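Local coordinates for protein Stk_08120 (PDB 2EJX) that probably carries fatty acids, as a member of a thermoacidophile-specific family of the Bet v 1-like clan, at residues 33-38 with 60-65; 85-90 with 99-104. One frame throughout, in Å; residues are numbered along the deposited sequence.

Contact 1: 33-38 with 60-65; sequences QIFPGI and YKVKGR
Y60 projects from strand 58-69 toward the loop that follows helix 27-34 and gives its hydroxyl to the backbone there: OH donates a hydrogen bond of 2.5 Å to P36 O. The donor stands above the carbonyl plane, 37° out of it, while P36 O lies at the edge of the Y60 ring, near the ring plane. CB already points toward the loop, and with CG between the backbone N and the carbonyl carbon (chi1 64°) the phenol reaches P36.

Apolar contacts surround that hydroxyl. I38 CD1 comes to 3.4 Å from Y60 OH, and P36 CD and F35 CB sit close to the same oxygen. I38 and P36 each cross the tyrosine at about a right angle. Further along the strand, V62 CG2 meets F35 CE2 at 4.1 Å, and F35 also packs edge-to-face with Y77. A phenylalanine in place of Y60 would probably keep much of the ring packing but leave P36 O without this donor.

One polar bond inside an apolar collar thus ties the turn between helix 27-34 and strand 38-42 to the antiparallel sheet, consistent with a Bet v 1-like fold.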
# COMPACT_ATOMS: atom_id res chain seq x y z
N GLN A 33 4.60 -3.65 -0.25
CA GLN A 33 4.98 -3.00 1.03
C GLN A 33 3.97 -3.22 2.15
O GLN A 33 4.38 -3.26 3.32
CB GLN A 33 5.23 -1.50 0.88
CG GLN A 33 6.51 -1.11 0.15
CD GLN A 33 7.79 -1.33 0.95
OE1 GLN A 33 8.92 -1.19 0.42
NE2 GLN A 33 7.64 -1.66 2.21
N ILE A 34 2.68 -3.31 1.78
CA ILE A 34 1.58 -3.29 2.78
C ILE A 34 0.83 -4.60 2.93
O ILE A 34 0.56 -5.05 4.05
CB ILE A 34 0.59 -2.10 2.50
CG1 ILE A 34 1.30 -0.75 2.75
CG2 ILE A 34 -0.65 -2.15 3.43
CD1 ILE A 34 0.64 0.39 2.06
N PHE A 35 0.53 -5.27 1.81
CA PHE A 35 -0.27 -6.48 1.86
C PHE A 35 0.53 -7.63 2.49
O PHE A 35 1.76 -7.61 2.42
CB PHE A 35 -0.82 -6.83 0.47
CG PHE A 35 -2.12 -6.15 0.16
CD1 PHE A 35 -2.24 -4.77 0.28
CD2 PHE A 35 -3.24 -6.89 -0.19
CE1 PHE A 35 -3.45 -4.12 0.02
CE2 PHE A 35 -4.47 -6.25 -0.44
CZ PHE A 35 -4.57 -4.86 -0.35
N PRO A 36 -0.16 -8.60 3.15
CA PRO A 36 0.60 -9.71 3.77
C PRO A 36 1.28 -10.65 2.78
O PRO A 36 0.60 -11.28 1.97
CB PRO A 36 -0.46 -10.50 4.57
CG PRO A 36 -1.72 -9.72 4.50
CD PRO A 36 -1.62 -8.71 3.39
N GLY A 37 2.60 -10.74 2.87
CA GLY A 37 3.36 -11.84 2.23
C GLY A 37 3.21 -11.91 0.72
O GLY A 37 3.09 -12.99 0.16
N ILE A 38 3.24 -10.74 0.06
CA ILE A 38 3.18 -10.67 -1.41
C ILE A 38 4.40 -11.35 -2.06
O ILE A 38 5.54 -11.02 -1.74
CB ILE A 38 3.03 -9.19 -1.91
CG1 ILE A 38 1.70 -8.59 -1.44
CG2 ILE A 38 3.19 -9.07 -3.45
CD1 ILE A 38 0.49 -9.13 -2.22
N TYR A 60 -3.61 -16.06 -1.44
CA TYR A 60 -4.65 -15.24 -2.02
C TYR A 60 -4.13 -14.58 -3.29
O TYR A 60 -2.91 -14.44 -3.48
CB TYR A 60 -5.17 -14.18 -1.04
CG TYR A 60 -4.12 -13.18 -0.63
CD1 TYR A 60 -4.00 -11.96 -1.32
CD2 TYR A 60 -3.21 -13.46 0.39
CE1 TYR A 60 -3.02 -11.04 -0.98
CE2 TYR A 60 -2.24 -12.53 0.76
CZ TYR A 60 -2.14 -11.33 0.06
OH TYR A 60 -1.19 -10.39 0.40
N LYS A 61 -5.08 -14.26 -4.15
CA LYS A 61 -4.83 -13.53 -5.40
C LYS A 61 -5.58 -12.23 -5.33
O LYS A 61 -6.81 -12.23 -5.15
CB LYS A 61 -5.36 -14.31 -6.60
CG LYS A 61 -4.45 -15.36 -7.10
CD LYS A 61 -5.16 -16.25 -8.13
CE LYS A 61 -4.84 -15.85 -9.57
NZ LYS A 61 -5.73 -14.77 -10.06
N VAL A 62 -4.87 -11.12 -5.45
CA VAL A 62 -5.51 -9.82 -5.40
C VAL A 62 -5.20 -9.07 -6.72
O VAL A 62 -4.12 -9.26 -7.32
CB VAL A 62 -5.15 -9.03 -4.10
CG1 VAL A 62 -3.66 -8.83 -3.99
CG2 VAL A 62 -5.87 -7.70 -4.00
N LYS A 63 -6.18 -8.32 -7.20
CA LYS A 63 -5.95 -7.41 -8.35
C LYS A 63 -6.79 -6.16 -8.13
O LYS A 63 -7.68 -6.11 -7.28
CB LYS A 63 -6.31 -8.10 -9.68
CG LYS A 63 -7.81 -8.26 -9.87
CD LYS A 63 -8.06 -9.20 -11.03
CE LYS A 63 -9.54 -9.15 -11.49
NZ LYS A 63 -10.31 -10.10 -10.72
N GLY A 64 -6.48 -5.09 -8.83
CA GLY A 64 -7.17 -3.85 -8.55
C GLY A 64 -6.67 -2.68 -9.41
O GLY A 64 -5.89 -2.88 -10.33
N ARG A 65 -7.12 -1.49 -9.05
CA ARG A 65 -6.91 -0.26 -9.84
C ARG A 65 -6.65 0.92 -8.93
O ARG A 65 -7.23 1.03 -7.87
CB ARG A 65 -8.15 0.04 -10.72
CG ARG A 65 -8.03 1.29 -11.65
CD ARG A 65 -8.72 1.07 -13.01
NE ARG A 65 -7.96 1.79 -14.04
CZ ARG A 65 -7.84 1.42 -15.31
NH1 ARG A 65 -8.45 0.32 -15.76
NH2 ARG A 65 -7.11 2.15 -16.14

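Contact 2: 85-90 with 99-104; sequences ILYIRK and ILEHDN
Y87 and I99 form an antiparallel hydrogen-bonded pair: Y87 N donates to I99 O at 2.8 Å, and I99 N returns a bond to Y87 O at 2.9 Å. I85 and E101 repeat the pattern, with E101 N to I85 O at 2.9 Å and I85 N to E101 O at 3.0 Å. Between them L86 and L100 make a non-hydrogen-bonded pair, where L86 CA approaches I99 O in a CA-H...O contact. This is the ladder of a beta hairpin, strands 82-92 and 95-102.

On the face carrying I85, Y87, I99 and E101, the Y87 ring has two neighbours of its own strand against it: R89 NH2 lies over one face and I85 CG2 over the opposite one, both offset toward the rim. I99 O lies at the ring's edge, in its plane. The E101 carboxylate, turned 62° from the ring, brings OE1 to 3.9 Å from Y87 CE2. Extended from CG to NE, R89 lays its guanidinium across I99, whose CD1 sits over one face, 3.2 Å from NH1. R89 NH2 and E101 OE2 remain 5.3 Å apart, so any attraction is long-range.

On the other face L86 CD1 touches L100 CD1 at 3.8 Å; with CG anti to the backbone N in both leucines (chi1 -180° and -176°), the two methyls meet across the strands. There L86 packs on T30 and I34 of helix 27-34 and I88 on helix 17-24, while strand 72-79 flanks 82-92 and strand 7-12 flanks 95-102.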
# COMPACT_ATOMS: atom_id res chain seq x y z
N ILE A 85 -10.68 -1.19 -0.14
CA ILE A 85 -9.99 0.02 -0.64
C ILE A 85 -8.79 0.35 0.26
O ILE A 85 -8.90 0.32 1.49
CB ILE A 85 -10.96 1.26 -0.70
CG1 ILE A 85 -12.20 0.90 -1.53
CG2 ILE A 85 -10.30 2.42 -1.36
CD1 ILE A 85 -13.28 1.94 -1.61
N LEU A 86 -7.67 0.66 -0.37
CA LEU A 86 -6.51 1.22 0.34
C LEU A 86 -6.40 2.70 0.01
O LEU A 86 -6.28 3.07 -1.17
CB LEU A 86 -5.24 0.49 -0.06
CG LEU A 86 -3.89 0.90 0.57
CD1 LEU A 86 -3.94 0.65 2.00
CD2 LEU A 86 -2.83 0.02 -0.05
N TYR A 87 -6.41 3.54 1.04
CA TYR A 87 -6.23 4.97 0.84
C TYR A 87 -4.87 5.42 1.32
O TYR A 87 -4.42 5.01 2.37
CB TYR A 87 -7.23 5.74 1.68
CG TYR A 87 -8.66 5.34 1.46
CD1 TYR A 87 -9.45 6.04 0.56
CD2 TYR A 87 -9.22 4.25 2.15
CE1 TYR A 87 -10.77 5.68 0.35
CE2 TYR A 87 -10.54 3.89 1.94
CZ TYR A 87 -11.31 4.61 1.03
OH TYR A 87 -12.65 4.27 0.80
N ILE A 88 -4.26 6.32 0.54
CA ILE A 88 -3.11 7.09 1.01
C ILE A 88 -3.44 8.60 0.89
O ILE A 88 -3.70 9.11 -0.21
CB ILE A 88 -1.79 6.68 0.28
CG1 ILE A 88 -1.57 5.14 0.32
CG2 ILE A 88 -0.57 7.39 0.96
CD1 ILE A 88 -2.05 4.36 -0.96
N ARG A 89 -3.50 9.31 2.04
CA ARG A 89 -3.98 10.69 2.06
C ARG A 89 -2.89 11.61 2.59
O ARG A 89 -2.34 11.34 3.64
CB ARG A 89 -5.24 10.85 2.91
CG ARG A 89 -6.41 9.94 2.49
CD ARG A 89 -7.59 10.11 3.48
NE ARG A 89 -8.75 9.32 3.05
CZ ARG A 89 -9.60 8.70 3.88
NH1 ARG A 89 -9.47 8.80 5.20
NH2 ARG A 89 -10.61 8.01 3.36
N LYS A 90 -2.56 12.66 1.83
CA LYS A 90 -1.68 13.68 2.32
C LYS A 90 -2.44 14.49 3.37
O LYS A 90 -3.54 14.97 3.11
CB LYS A 90 -1.19 14.57 1.15
CG LYS A 90 -0.49 15.85 1.62
CD LYS A 90 0.20 16.53 0.50
CE LYS A 90 0.66 17.91 0.90
NZ LYS A 90 1.07 18.72 -0.28
N ILE A 99 -4.92 4.17 5.15
CA ILE A 99 -6.08 3.51 5.73
C ILE A 99 -6.42 2.34 4.81
O ILE A 99 -6.69 2.56 3.63
CB ILE A 99 -7.33 4.44 5.76
CG1 ILE A 99 -7.03 5.76 6.48
CG2 ILE A 99 -8.49 3.73 6.45
CD1 ILE A 99 -6.83 6.93 5.49
N LEU A 100 -6.45 1.13 5.35
CA LEU A 100 -6.90 -0.05 4.64
C LEU A 100 -8.27 -0.51 5.16
O LEU A 100 -8.40 -0.84 6.36
CB LEU A 100 -5.91 -1.21 4.79
CG LEU A 100 -6.26 -2.48 3.99
CD1 LEU A 100 -6.31 -2.26 2.47
CD2 LEU A 100 -5.26 -3.63 4.34
N GLU A 101 -9.26 -0.53 4.27
CA GLU A 101 -10.60 -0.99 4.66
C GLU A 101 -10.97 -2.22 3.83
O GLU A 101 -11.10 -2.15 2.62
CB GLU A 101 -11.63 0.13 4.48
CG GLU A 101 -11.41 1.36 5.34
CD GLU A 101 -12.40 2.49 5.06
OE1 GLU A 101 -13.26 2.32 4.17
OE2 GLU A 101 -12.28 3.58 5.70
N HIS A 102 -11.12 -3.37 4.50
CA HIS A 102 -11.35 -4.64 3.84
C HIS A 102 -12.76 -5.13 4.19
O HIS A 102 -13.17 -5.01 5.34
CB HIS A 102 -10.29 -5.62 4.33
CG HIS A 102 -10.24 -6.90 3.55
ND1 HIS A 102 -9.78 -6.97 2.25
CD2 HIS A 102 -10.59 -8.16 3.90
CE1 HIS A 102 -9.86 -8.22 1.82
NE2 HIS A 102 -10.35 -8.96 2.81
N ASP A 103 -13.48 -5.71 3.24
CA ASP A 103 -14.90 -6.04 3.45
C ASP A 103 -15.16 -7.42 4.08
O ASP A 103 -16.33 -7.78 4.37
CB ASP A 103 -15.75 -5.81 2.17
CG ASP A 103 -15.64 -6.96 1.14
OD1 ASP A 103 -14.92 -7.98 1.36
OD2 ASP A 103 -16.28 -6.82 0.07
N ASN A 104 -14.09 -8.18 4.31
CA ASN A 104 -14.22 -9.51 4.89
C ASN A 104 -13.65 -9.57 6.30
O ASN A 104 -12.44 -9.46 6.52
CB ASN A 104 -13.63 -10.56 3.93
CG ASN A 104 -13.84 -11.99 4.42
OD1 ASN A 104 -13.58 -12.31 5.57
ND2 ASN A 104 -14.29 -12.86 3.54

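Both contacts reach the same antiparallel sheet, their centres 13 Å apart. Contact 1 is buried and joins a loop to the sheet through side chains and one side-chain-to-backbone hydrogen bond; contact 2 is strand pairing, held by four backbone bonds, and only partly buried. Its leucine face looks into the interior, whereas the other face carries charged groups, and there I85, R89 and E101 are partly exposed. The two meet on the inner side: L86 CD2 packs 4.1 Å from I34 CD1 and 4.2 Å from F35 CE1, and L100 CD1 also reaches that ring. The end of helix 27-34 therefore bridges strand 58-69 and the 82-102 hairpin, with F35 shared between them.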